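Local coordinates for UL18 protein (PDB 3D2U) that probably protects infected cells from host natural killer cells, as a viral MHC class I-like glycoprotein that engages and modulates the inhibitory receptor LILRB1, at residues A87-R91 / W143-Q147; Y7-F11 / Q93-T97; N130-W134 / T163-R167; D233-N239 / Q251-A256; H190-G196 / F208-F214. The protein carries 4 engineered substitutions. All coordinates share one frame; numbering follows the deposited sequence.

Contact 1: A87-R91 / W143-Q147; sequences ALGYR and WLKQQ. Engineered in segment 143-147: Q147 (natural residue Asn).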
# COMPACT_ATOMS: atom_id res chain seq x y z
N ALA A 87 -30.74 -6.81 2.72
CA ALA A 87 -31.07 -6.30 1.40
C ALA A 87 -29.98 -6.45 0.34
O ALA A 87 -30.27 -6.82 -0.81
CB ALA A 87 -31.45 -4.83 1.51
N LEU A 88 -28.73 -6.19 0.71
CA LEU A 88 -27.64 -6.26 -0.27
C LEU A 88 -26.76 -7.50 -0.25
O LEU A 88 -26.21 -7.87 -1.29
CB LEU A 88 -26.73 -5.04 -0.12
CG LEU A 88 -27.27 -3.61 -0.07
CD1 LEU A 88 -26.10 -2.64 -0.00
CD2 LEU A 88 -28.13 -3.32 -1.28
N GLY A 89 -26.61 -8.14 0.90
CA GLY A 89 -25.72 -9.29 0.98
C GLY A 89 -24.34 -8.70 0.75
O GLY A 89 -24.21 -7.50 0.77
N TYR A 90 -23.30 -9.50 0.55
CA TYR A 90 -21.99 -8.91 0.32
C TYR A 90 -21.18 -9.82 -0.58
O TYR A 90 -21.53 -10.98 -0.74
CB TYR A 90 -21.26 -8.69 1.65
CG TYR A 90 -20.86 -9.97 2.34
CD1 TYR A 90 -19.57 -10.49 2.20
CD2 TYR A 90 -21.79 -10.69 3.09
CE1 TYR A 90 -19.22 -11.69 2.81
CE2 TYR A 90 -21.45 -11.89 3.69
CZ TYR A 90 -20.16 -12.39 3.54
OH TYR A 90 -19.83 -13.58 4.14
N ARG A 91 -20.11 -9.28 -1.15
CA ARG A 91 -19.25 -10.06 -2.02
C ARG A 91 -17.91 -10.38 -1.33
O ARG A 91 -17.39 -11.48 -1.46
CB ARG A 91 -19.03 -9.30 -3.34
CG ARG A 91 -20.32 -9.04 -4.13
CD ARG A 91 -21.05 -10.34 -4.46
NE ARG A 91 -22.39 -10.15 -5.03
CZ ARG A 91 -22.65 -10.00 -6.33
NH1 ARG A 91 -21.66 -10.00 -7.21
NH2 ARG A 91 -23.90 -9.85 -6.74
N TRP A 143 -20.73 -3.74 -8.22
CA TRP A 143 -21.64 -4.87 -8.13
C TRP A 143 -22.95 -4.41 -7.51
O TRP A 143 -23.94 -5.14 -7.54
CB TRP A 143 -21.05 -6.04 -7.31
CG TRP A 143 -20.90 -5.87 -5.80
CD1 TRP A 143 -19.72 -5.71 -5.12
CD2 TRP A 143 -21.92 -5.97 -4.79
NE1 TRP A 143 -19.94 -5.73 -3.77
CE2 TRP A 143 -21.28 -5.89 -3.53
CE3 TRP A 143 -23.32 -6.13 -4.82
CZ2 TRP A 143 -21.98 -5.96 -2.31
CZ3 TRP A 143 -24.02 -6.20 -3.61
CH2 TRP A 143 -23.34 -6.12 -2.37
N LEU A 144 -22.96 -3.20 -6.96
CA LEU A 144 -24.17 -2.65 -6.34
C LEU A 144 -25.31 -2.43 -7.33
O LEU A 144 -26.43 -2.12 -6.93
CB LEU A 144 -23.86 -1.33 -5.61
CG LEU A 144 -22.92 -1.31 -4.38
CD1 LEU A 144 -23.04 0.06 -3.71
CD2 LEU A 144 -23.28 -2.41 -3.38
N LYS A 145 -25.04 -2.57 -8.63
CA LYS A 145 -26.11 -2.39 -9.61
C LYS A 145 -27.14 -3.51 -9.41
O LYS A 145 -28.32 -3.35 -9.74
CB LYS A 145 -25.55 -2.38 -11.05
CG LYS A 145 -24.69 -3.57 -11.44
CD LYS A 145 -24.25 -3.46 -12.91
CE LYS A 145 -22.79 -3.88 -13.11
NZ LYS A 145 -21.84 -2.89 -12.51
N GLN A 146 -26.70 -4.62 -8.83
CA GLN A 146 -27.57 -5.76 -8.54
C GLN A 146 -28.76 -5.33 -7.69
O GLN A 146 -29.81 -5.97 -7.69
CB GLN A 146 -26.77 -6.86 -7.82
CG GLN A 146 -27.53 -8.16 -7.55
CD GLN A 146 -28.03 -8.84 -8.82
OE1 GLN A 146 -27.50 -8.62 -9.90
NE2 GLN A 146 -29.06 -9.66 -8.69
N GLN A 147 -28.60 -4.24 -6.95
CA GLN A 147 -29.69 -3.74 -6.11
C GLN A 147 -29.88 -2.24 -6.30
O GLN A 147 -30.08 -1.49 -5.34
CB GLN A 147 -29.40 -4.03 -4.63
CG GLN A 147 -29.29 -5.51 -4.28
CD GLN A 147 -30.57 -6.28 -4.55
OE1 GLN A 147 -31.66 -5.71 -4.57
NE2 GLN A 147 -30.45 -7.60 -4.73

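Contact 2: Y7-F11 / Q93-T97; sequences YTGIF and QSVLT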
# COMPACT_ATOMS: atom_id res chain seq x y z
N TYR A 7 -15.92 5.86 10.36
CA TYR A 7 -16.72 4.84 11.03
C TYR A 7 -16.66 3.51 10.29
O TYR A 7 -16.99 3.43 9.10
CB TYR A 7 -18.19 5.25 11.13
CG TYR A 7 -18.47 6.62 11.73
CD1 TYR A 7 -18.14 7.79 11.04
CD2 TYR A 7 -19.16 6.74 12.94
CE1 TYR A 7 -18.49 9.04 11.54
CE2 TYR A 7 -19.52 7.99 13.45
CZ TYR A 7 -19.18 9.14 12.75
OH TYR A 7 -19.55 10.37 13.23
N THR A 8 -16.25 2.47 10.99
CA THR A 8 -16.19 1.14 10.40
C THR A 8 -17.11 0.23 11.20
O THR A 8 -16.82 -0.10 12.36
CB THR A 8 -14.76 0.55 10.41
OG1 THR A 8 -13.87 1.42 9.69
CG2 THR A 8 -14.76 -0.81 9.76
N GLY A 9 -18.22 -0.16 10.58
CA GLY A 9 -19.17 -1.05 11.24
C GLY A 9 -19.16 -2.40 10.57
O GLY A 9 -19.57 -2.54 9.41
N ILE A 10 -18.69 -3.41 11.29
CA ILE A 10 -18.60 -4.75 10.74
C ILE A 10 -19.75 -5.63 11.22
O ILE A 10 -20.08 -5.65 12.40
CB ILE A 10 -17.27 -5.45 11.12
CG1 ILE A 10 -16.07 -4.59 10.72
CG2 ILE A 10 -17.18 -6.81 10.44
CD1 ILE A 10 -15.84 -3.39 11.61
N PHE A 11 -20.37 -6.33 10.28
CA PHE A 11 -21.45 -7.25 10.59
C PHE A 11 -20.86 -8.65 10.44
O PHE A 11 -20.41 -9.00 9.36
CB PHE A 11 -22.62 -7.09 9.61
CG PHE A 11 -23.72 -8.13 9.79
CD1 PHE A 11 -24.86 -7.83 10.54
CD2 PHE A 11 -23.60 -9.41 9.24
CE1 PHE A 11 -25.86 -8.80 10.74
CE2 PHE A 11 -24.59 -10.37 9.44
CZ PHE A 11 -25.72 -10.07 10.19
N GLN A 93 -16.94 -8.55 2.10
CA GLN A 93 -17.15 -8.40 3.53
C GLN A 93 -18.36 -7.52 3.78
O GLN A 93 -18.55 -6.49 3.13
CB GLN A 93 -15.91 -7.81 4.21
CG GLN A 93 -16.08 -7.58 5.71
CD GLN A 93 -14.86 -6.94 6.35
OE1 GLN A 93 -14.14 -6.17 5.72
NE2 GLN A 93 -14.65 -7.24 7.63
N SER A 94 -19.19 -7.92 4.73
CA SER A 94 -20.36 -7.14 5.06
C SER A 94 -19.94 -6.05 6.05
O SER A 94 -20.15 -6.19 7.26
CB SER A 94 -21.43 -8.05 5.67
OG SER A 94 -20.88 -8.90 6.67
N VAL A 95 -19.33 -4.98 5.53
CA VAL A 95 -18.87 -3.82 6.32
C VAL A 95 -19.42 -2.53 5.78
O VAL A 95 -19.40 -2.31 4.57
CB VAL A 95 -17.34 -3.54 6.25
CG1 VAL A 95 -16.65 -3.97 7.50
CG2 VAL A 95 -16.74 -4.15 5.00
N LEU A 96 -19.86 -1.65 6.67
CA LEU A 96 -20.31 -0.34 6.24
C LEU A 96 -19.23 0.60 6.76
O LEU A 96 -18.88 0.56 7.94
CB LEU A 96 -21.67 0.03 6.84
CG LEU A 96 -22.20 1.44 6.51
CD1 LEU A 96 -22.49 1.56 5.01
CD2 LEU A 96 -23.46 1.72 7.32
N THR A 97 -18.68 1.41 5.87
CA THR A 97 -17.64 2.37 6.22
C THR A 97 -18.17 3.72 5.83
O THR A 97 -18.52 3.92 4.67
CB THR A 97 -16.35 2.16 5.42
OG1 THR A 97 -16.67 2.08 4.02
CG2 THR A 97 -15.64 0.89 5.87

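Contact 3: N130-W134 / T163-R167; sequences NLTLW and TTIQR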
# COMPACT_ATOMS: atom_id res chain seq x y z
N ASN A 130 -22.54 22.03 -2.14
CA ASN A 130 -23.53 22.69 -1.28
C ASN A 130 -24.08 21.83 -0.11
O ASN A 130 -24.73 22.36 0.80
CB ASN A 130 -24.66 23.19 -2.17
CG ASN A 130 -25.22 22.13 -3.09
OD1 ASN A 130 -26.45 21.99 -3.18
ND2 ASN A 130 -24.36 21.40 -3.79
N LEU A 131 -23.82 20.53 -0.11
CA LEU A 131 -24.29 19.62 0.93
C LEU A 131 -25.82 19.59 1.04
O LEU A 131 -26.40 19.58 2.13
CB LEU A 131 -23.62 19.98 2.26
CG LEU A 131 -22.08 19.93 2.17
CD1 LEU A 131 -21.42 20.43 3.46
CD2 LEU A 131 -21.63 18.50 1.88
N THR A 132 -26.47 19.56 -0.12
CA THR A 132 -27.93 19.50 -0.19
C THR A 132 -28.41 18.28 -1.01
O THR A 132 -29.46 17.71 -0.70
CB THR A 132 -28.51 20.81 -0.81
OG1 THR A 132 -28.26 20.83 -2.22
CG2 THR A 132 -27.86 22.04 -0.18
N LEU A 133 -27.63 17.85 -2.01
CA LEU A 133 -27.99 16.73 -2.90
C LEU A 133 -27.15 15.43 -2.80
O LEU A 133 -25.99 15.41 -3.23
CB LEU A 133 -27.99 17.24 -4.37
CG LEU A 133 -26.96 16.89 -5.48
CD1 LEU A 133 -27.67 16.14 -6.60
CD2 LEU A 133 -26.33 18.16 -6.07
N TRP A 134 -27.72 14.35 -2.26
CA TRP A 134 -26.98 13.08 -2.17
C TRP A 134 -26.85 12.38 -3.52
O TRP A 134 -27.79 12.37 -4.31
CB TRP A 134 -27.65 12.07 -1.21
CG TRP A 134 -27.59 12.40 0.25
CD1 TRP A 134 -28.47 13.18 0.94
CD2 TRP A 134 -26.62 11.95 1.21
NE1 TRP A 134 -28.12 13.25 2.26
CE2 TRP A 134 -26.99 12.51 2.46
CE3 TRP A 134 -25.48 11.14 1.14
CZ2 TRP A 134 -26.25 12.28 3.63
CZ3 TRP A 134 -24.75 10.91 2.31
CH2 TRP A 134 -25.14 11.48 3.54
N THR A 163 -30.92 15.69 6.24
CA THR A 163 -29.74 16.15 5.52
C THR A 163 -29.20 17.48 6.03
O THR A 163 -27.99 17.65 6.21
CB THR A 163 -30.06 16.33 4.02
OG1 THR A 163 -30.15 15.04 3.41
CG2 THR A 163 -28.97 17.16 3.33
N THR A 164 -30.10 18.43 6.22
CA THR A 164 -29.70 19.74 6.71
C THR A 164 -28.99 19.61 8.06
O THR A 164 -27.98 20.28 8.29
CB THR A 164 -30.91 20.65 6.88
OG1 THR A 164 -31.93 19.93 7.59
CG2 THR A 164 -31.42 21.11 5.52
N ILE A 165 -29.49 18.75 8.95
CA ILE A 165 -28.82 18.63 10.23
C ILE A 165 -27.39 18.12 10.02
O ILE A 165 -26.48 18.52 10.75
CB ILE A 165 -29.60 17.74 11.26
CG1 ILE A 165 -28.84 16.43 11.54
CG2 ILE A 165 -31.01 17.48 10.79
CD1 ILE A 165 -27.78 16.55 12.61
N GLN A 166 -27.18 17.24 9.04
CA GLN A 166 -25.82 16.77 8.80
C GLN A 166 -24.98 17.96 8.32
O GLN A 166 -23.83 18.12 8.74
CB GLN A 166 -25.77 15.63 7.75
CG GLN A 166 -26.33 14.28 8.21
CD GLN A 166 -25.73 13.75 9.52
OE1 GLN A 166 -26.46 13.44 10.46
NE2 GLN A 166 -24.40 13.65 9.58
N ARG A 167 -25.56 18.80 7.46
CA ARG A 167 -24.86 19.98 6.93
C ARG A 167 -24.53 21.01 8.01
O ARG A 167 -23.46 21.62 7.98
CB ARG A 167 -25.70 20.67 5.84
CG ARG A 167 -24.99 21.84 5.16
CD ARG A 167 -25.94 22.84 4.49
NE ARG A 167 -26.90 22.21 3.58
CZ ARG A 167 -28.18 21.99 3.87
NH1 ARG A 167 -28.68 22.35 5.05
NH2 ARG A 167 -28.98 21.42 2.98

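Contact 4: D233-N239 / Q251-A256; sequences DSEPQCN and QGCYVA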
# COMPACT_ATOMS: atom_id res chain seq x y z
N ASP A 233 19.85 4.30 -15.69
CA ASP A 233 18.65 3.79 -15.03
C ASP A 233 18.29 4.58 -13.78
O ASP A 233 17.27 4.31 -13.15
CB ASP A 233 18.91 2.35 -14.61
CG ASP A 233 20.16 2.22 -13.76
OD1 ASP A 233 21.26 2.37 -14.32
OD2 ASP A 233 20.03 1.99 -12.54
N SER A 234 19.13 5.54 -13.41
CA SER A 234 18.89 6.32 -12.21
C SER A 234 17.63 7.17 -12.26
O SER A 234 17.33 7.82 -13.27
CB SER A 234 20.10 7.21 -11.92
OG SER A 234 19.99 7.76 -10.61
N GLU A 235 16.91 7.17 -11.15
CA GLU A 235 15.66 7.92 -11.02
C GLU A 235 15.40 7.94 -9.52
O GLU A 235 15.26 6.89 -8.90
CB GLU A 235 14.55 7.19 -11.76
CG GLU A 235 13.16 7.79 -11.67
CD GLU A 235 12.13 6.90 -12.36
OE1 GLU A 235 12.54 6.10 -13.23
OE2 GLU A 235 10.93 7.00 -12.04
N PRO A 236 15.35 9.14 -8.92
CA PRO A 236 15.10 9.20 -7.47
C PRO A 236 13.73 8.64 -7.16
O PRO A 236 12.80 8.80 -7.95
CB PRO A 236 15.17 10.70 -7.14
CG PRO A 236 15.74 11.35 -8.36
CD PRO A 236 15.34 10.48 -9.52
N GLN A 237 13.61 8.00 -6.01
CA GLN A 237 12.36 7.38 -5.61
C GLN A 237 12.21 7.42 -4.09
O GLN A 237 13.18 7.20 -3.35
CB GLN A 237 12.37 5.92 -6.10
CG GLN A 237 11.14 5.10 -5.78
CD GLN A 237 9.89 5.65 -6.43
OE1 GLN A 237 9.87 5.91 -7.63
NE2 GLN A 237 8.84 5.83 -5.64
N CYS A 238 11.00 7.68 -3.61
CA CYS A 238 10.73 7.72 -2.18
C CYS A 238 9.72 6.66 -1.82
O CYS A 238 8.84 6.34 -2.61
CB CYS A 238 10.11 9.06 -1.76
SG CYS A 238 11.16 10.53 -1.87
N ASN A 239 9.85 6.11 -0.62
CA ASN A 239 8.87 5.14 -0.16
C ASN A 239 7.69 6.00 0.23
O ASN A 239 7.79 7.23 0.25
CB ASN A 239 9.38 4.37 1.06
CG ASN A 239 10.26 3.19 0.67
OD1 ASN A 239 10.12 2.65 -0.42
ND2 ASN A 239 11.13 2.78 1.57
N GLN A 251 9.50 9.35 6.12
CA GLN A 251 9.67 9.12 4.69
C GLN A 251 11.13 8.95 4.30
O GLN A 251 11.98 9.79 4.63
CB GLN A 251 8.99 10.20 3.84
CG GLN A 251 8.88 9.81 2.36
CD GLN A 251 7.92 10.67 1.56
OE1 GLN A 251 7.86 11.89 1.73
NE2 GLN A 251 7.17 10.05 0.66
N GLY A 252 11.42 7.84 3.62
CA GLY A 252 12.77 7.56 3.15
C GLY A 252 12.80 7.55 1.63
O GLY A 252 11.82 7.15 1.00
N CYS A 253 13.90 7.99 1.04
CA CYS A 253 14.04 8.03 -0.42
C CYS A 253 15.43 7.51 -0.82
O CYS A 253 16.33 7.46 0.02
CB CYS A 253 13.87 9.47 -0.94
SG CYS A 253 12.42 10.37 -0.28
N TYR A 254 15.61 7.14 -2.09
CA TYR A 254 16.89 6.62 -2.57
C TYR A 254 17.13 6.99 -4.05
O TYR A 254 16.18 7.33 -4.73
CB TYR A 254 16.93 5.08 -2.37
CG TYR A 254 15.91 4.30 -3.19
CD1 TYR A 254 16.15 3.99 -4.54
CD2 TYR A 254 14.69 3.92 -2.64
CE1 TYR A 254 15.19 3.33 -5.31
CE2 TYR A 254 13.72 3.25 -3.41
CZ TYR A 254 13.98 2.97 -4.74
OH TYR A 254 13.00 2.35 -5.50
N VAL A 255 18.39 6.94 -4.50
CA VAL A 255 18.76 7.18 -5.92
C VAL A 255 19.99 6.39 -6.30
O VAL A 255 20.92 6.25 -5.51
CB VAL A 255 19.26 8.60 -6.29
CG1 VAL A 255 18.44 9.16 -7.42
CG2 VAL A 255 19.39 9.49 -5.11
N ALA A 256 20.02 5.92 -7.54
CA ALA A 256 21.18 5.20 -8.02
C ALA A 256 22.20 6.24 -8.49
O ALA A 256 21.89 7.08 -9.34
CB ALA A 256 20.79 4.27 -9.15
O HOH W 1 17.38 5.28 -8.76

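Contact 5: H190-G196 / F208-F214; sequences HPVVKGG and FCTSYGF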
# COMPACT_ATOMS: atom_id res chain seq x y z
N HIS A 190 9.80 19.82 12.81
CA HIS A 190 10.72 19.48 11.73
C HIS A 190 11.36 18.11 11.94
O HIS A 190 11.55 17.66 13.07
CB HIS A 190 11.78 20.58 11.59
CG HIS A 190 11.20 21.93 11.32
ND1 HIS A 190 10.20 22.14 10.38
CD2 HIS A 190 11.46 23.15 11.86
CE1 HIS A 190 9.87 23.42 10.37
NE2 HIS A 190 10.61 24.05 11.26
N PRO A 191 11.69 17.42 10.84
CA PRO A 191 12.29 16.09 10.90
C PRO A 191 13.76 16.03 11.29
O PRO A 191 14.49 17.01 11.21
CB PRO A 191 12.10 15.58 9.48
CG PRO A 191 12.39 16.84 8.67
CD PRO A 191 11.61 17.91 9.44
N VAL A 192 14.16 14.85 11.73
CA VAL A 192 15.54 14.54 12.03
C VAL A 192 15.82 13.98 10.64
O VAL A 192 15.03 13.18 10.14
CB VAL A 192 15.63 13.43 13.12
CG1 VAL A 192 16.99 12.75 13.09
CG2 VAL A 192 15.37 14.01 14.51
N VAL A 193 16.88 14.43 9.99
CA VAL A 193 17.20 13.95 8.65
C VAL A 193 18.52 13.18 8.65
O VAL A 193 19.49 13.61 9.27
CB VAL A 193 17.28 15.13 7.62
CG1 VAL A 193 17.73 14.63 6.25
CG2 VAL A 193 15.93 15.82 7.50
N LYS A 194 18.55 12.04 7.98
CA LYS A 194 19.76 11.23 7.92
C LYS A 194 19.96 10.72 6.50
O LYS A 194 19.00 10.36 5.82
CB LYS A 194 19.65 10.05 8.89
CG LYS A 194 20.84 9.13 8.85
CD LYS A 194 20.89 8.26 10.08
CE LYS A 194 22.16 7.43 10.11
NZ LYS A 194 22.51 7.11 11.51
N GLY A 195 21.22 10.69 6.06
CA GLY A 195 21.50 10.23 4.71
C GLY A 195 22.88 9.63 4.56
O GLY A 195 23.71 9.74 5.45
N GLY A 196 23.13 9.00 3.42
CA GLY A 196 24.43 8.40 3.17
C GLY A 196 24.40 7.62 1.87
O GLY A 196 23.47 7.77 1.08
N PHE A 208 20.83 7.41 -0.10
CA PHE A 208 19.55 7.40 0.59
C PHE A 208 19.46 8.62 1.49
O PHE A 208 20.47 9.20 1.86
CB PHE A 208 19.38 6.12 1.43
CG PHE A 208 20.32 6.03 2.61
CD1 PHE A 208 19.99 6.61 3.83
CD2 PHE A 208 21.54 5.37 2.49
CE1 PHE A 208 20.86 6.53 4.92
CE2 PHE A 208 22.42 5.29 3.57
CZ PHE A 208 22.08 5.87 4.79
N CYS A 209 18.23 9.01 1.83
CA CYS A 209 17.96 10.15 2.70
C CYS A 209 16.57 9.97 3.29
O CYS A 209 15.59 9.93 2.55
CB CYS A 209 17.99 11.45 1.91
SG CYS A 209 17.89 12.94 2.95
N THR A 210 16.50 9.88 4.62
CA THR A 210 15.24 9.66 5.34
C THR A 210 14.90 10.74 6.37
O THR A 210 15.78 11.25 7.07
CB THR A 210 15.28 8.30 6.08
OG1 THR A 210 15.63 7.26 5.15
CG2 THR A 210 13.94 7.98 6.71
N SER A 211 13.62 11.10 6.44
CA SER A 211 13.13 12.10 7.38
C SER A 211 12.30 11.41 8.46
O SER A 211 11.43 10.59 8.16
CB SER A 211 12.31 13.17 6.65
OG SER A 211 13.15 13.98 5.83
N TYR A 212 12.57 11.75 9.72
CA TYR A 212 11.90 11.14 10.87
C TYR A 212 11.15 12.12 11.77
O TYR A 212 11.64 13.21 12.05
CB TYR A 212 12.92 10.39 11.75
CG TYR A 212 13.87 9.44 11.05
CD1 TYR A 212 14.98 9.93 10.33
CD2 TYR A 212 13.70 8.06 11.15
CE1 TYR A 212 15.90 9.05 9.75
CE2 TYR A 212 14.62 7.17 10.58
CZ TYR A 212 15.72 7.67 9.88
OH TYR A 212 16.63 6.81 9.32
N GLY A 213 9.98 11.69 12.24
CA GLY A 213 9.18 12.48 13.16
C GLY A 213 8.75 13.89 12.80
O GLY A 213 8.84 14.80 13.62
N PHE A 214 8.25 14.09 11.59
CA PHE A 214 7.81 15.42 11.23
C PHE A 214 6.31 15.51 11.23
O PHE A 214 5.62 14.52 11.04
CB PHE A 214 8.38 15.86 9.86
CG PHE A 214 8.08 14.90 8.72
CD1 PHE A 214 7.08 15.19 7.79
CD2 PHE A 214 8.85 13.75 8.53
CE1 PHE A 214 6.86 14.34 6.68
CE2 PHE A 214 8.65 12.91 7.44
CZ PHE A 214 7.65 13.20 6.51

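Contact 1: A87-R91 / W143-Q147
R91 lies across the indole of W143, and this is the tight part of the contact: CG of R91 sits 3.3 Å from the centroid of the five-membered ring of W143, 8° off the ring normal, a CH-pi contact over the face. The arginine chain bends at chi2 (-58°), which turns the guanidinium back over the tryptophan, its plane only 13° from that of the indole; NH1 of R91 ends 4.0 Å from CB of W143. Against the other indole face packs CD2 of L144, so the ring is sandwiched. Its six-membered end runs into the chain leaving helix 62-88: CH2 of W143 is 3.5 Å from the carbonyl O of G89, which lies at the ring edge. G89, with positive phi, is where that chain breaks from helical geometry. Beside it, CD2 of L88 touches CB of Q147 at 3.7 Å. Q147 is an engineered residue at the N-cap position of helix 148-156. The outer side is looser: R91 and Q146 are exposed, and NH2 of R91 comes no nearer to Q146 than 4.1 Å, at CG. D120 ties the two segments from outside, taking a hydrogen bond from R91 N and a weak one from W143 NE1. No hydrogen bond joins the segments directly: the contact itself rests on van der Waals and CH-pi packing, and its polar link runs through D120.

Contact 2: Y7-F11 / Q93-T97
The hydroxyl OG of S94 donates to the carbonyl O of F11 at 2.7 Å, closing one end of an antiparallel strand pair in the floor of the MHC class I-like alpha1/alpha2 platform. Here strand 2-11 meets strand 95-104. With chi1 at 47°, OG of S94 stands between its own backbone N and carbonyl carbon, from where it reaches across to F11. F11 N donates in return to S94 O at 3.0 Å, so the two residues are doubly joined, and S94 forms the centre of an inverse gamma turn that leads into the strand. Further along, G9 and L96 form the hydrogen-bonded pair: G9 N to L96 O is 2.8 Å and nearly straight at 173°, answered by L96 N to G9 O. T8 with T97 and I10 with V95 are the non-hydrogen-bonded pairs, their side chains on the face that packs against another protein chain. L96 points to the other face, toward helix 62-88 and an apolar side chain of the bound peptide. The I10 and V95 side chains run alongside each other and are tightly pressed where CG1 of I10 meets CG1 of V95 at 3.3 Å.

Contact 3: N130-W134 / T163-R167
R167 reaches from helix 161-171 over the loop at L131 and T132. Its CB lies 3.9 Å from L131 O, and CG packs on CB of L131 at 3.7 Å. CD passes the carbonyl O of N130 at 3.9 Å. The chain then bends at chi3 (-52°), bringing NE within 3.0 Å of L131 O, a weak hydrogen bond with an angle of only 120° at the hydrogen. CZ stays 3.5 Å from the same L131 O, and at the tip NH2 of R167 touches the methyl CG2 of T132 at 3.4 Å. One helical turn earlier, T163 makes the straighter link: NE1 of W134 donates to OG1 of T163 at 2.9 Å, the oxygen lying in the indole plane. OG1 of T163 is also hydrogen-bonded to the carbonyl O of S159, just before helix 161-171, so S159 and W134 together fix its rotation. CG2 of T163 lies 3.7 Å from L131 O. The contact ties the loop between strand 122-127 and helix 148-156 to helix 161-171 in the peptide-binding platform; W134 touches M125 and L127 of strand 122-127, E115 of strand 110-119 and an apolar side chain of the bound peptide.

Contact 4: D233-N239 / Q251-A256
Y254 and Q237 bury the most surface here, with their side chains extending together from the same face of the sheet. CB of Q237 sits over a face of the Y254 ring, a CH-pi contact 4.0 Å from the centroid and 27° off the normal. Q237 bends at chi2 (63°), so that CG comes to the tyrosine's outer end, 3.3 Å from OH of Y254, while the amide turns off: NE2 of Q237 hydrogen-bonds C238 O, and OE1 a basic side chain of another protein chain. That chain also supplies a cation-pi partner to Y254. Between the backbones, Q237 and Y254 are a hydrogen-bonded antiparallel pair, Y254 N reaching Q237 O at 2.7 Å. They belong to the hairpin of strands 237-243 and 249-258 in the immunoglobulin C1-set domain, at the edge of its four-stranded sheet. In the next, non-hydrogen-bonded pair, C238 and C253 are joined by a disulfide with SG-SG 2.0 Å and chi3 91°, a cross-strand link additional to the intersheet disulfide C209-C265. N239 follows, its backbone N bonded to the carbonyl of G252 and its own carbonyl O accepting NE2 of Q251 at 2.9 Å; the acceptor lies in the amide plane of the extended glutamine. CG1 of V255 presses on CA of P236 at 3.3 Å, a close carbon-carbon approach. Toward this other end direct backbone pairing gives way to water: one water donates to the carbonyl O of E235 at 2.7 Å and accepts from A256 N at 3.0 Å.

Contact 5: H190-G196 / F208-F214
Strands 192-201 and 204-214 form an antiparallel hairpin at one edge of the four-stranded sheet of the immunoglobulin C1-set domain. Three hydrogen-bonded pairs, V192 with Y212, K194 with T210 and G196 with F208, each give two backbone bonds, among them T210 N to K194 O at 2.8 Å. At the G196 end, the F208 ring folds back over the partner strand. With chi1 at 68°, CG of F208 is turned inward over its own backbone, and one ring face covers the glycines: N of G196 stands over the ring centre, and CA of G196 is 4.1 Å from the F208 centroid in a CH-pi contact. The Y212 ring instead turns its edge to the neighbouring strand, with the carbonyl O of V192 in its plane, 3.3 Å from CD1 of Y212, and CB of K194 beside CE1 of Y212. On the opposite face of the sheet, CG1 of V193 packs on SG of C209 at 3.7 Å, and CG2 of V193 meets OG of S211, a buried hydroxyl with no polar partner in the model. CB of P191 closes the far end against CB of F214, at 3.7 Å. This V193 face looks into the sandwich, toward V267 of strand 262-268 and V274 and I276 of strand 273-279, with C209 disulfide-bonded to C265; the Y212 face turns toward another protein chain, and strand 249-258 continues the sheet beyond 204-214.

Overall arrangement
The five contacts fall into two groups. Contacts 1, 2 and 3 lie in the MHC-like alpha1/alpha2 platform, contacts 4 and 5 in the immunoglobulin-like domain. Contact 2 is in the antiparallel sheet that floors the platform; contact 1, centred 14 Å from it, adjoins it in sequence where helix 62-88 gives way to strand 95-104. Contact 3 joins a loop to helix 161-171, its centre 25 Å from contact 1, and their segments alternate along the chain. Contact 5 closes before contact 4 opens; strands 204-214 and 249-258 are neighbours in one sheet, probably hydrogen-bonded through Q251 O and S211 N. Centres in different groups are 37 to 46 Å apart, consistent with a peptide-holding platform and a separate immunoglobulin module.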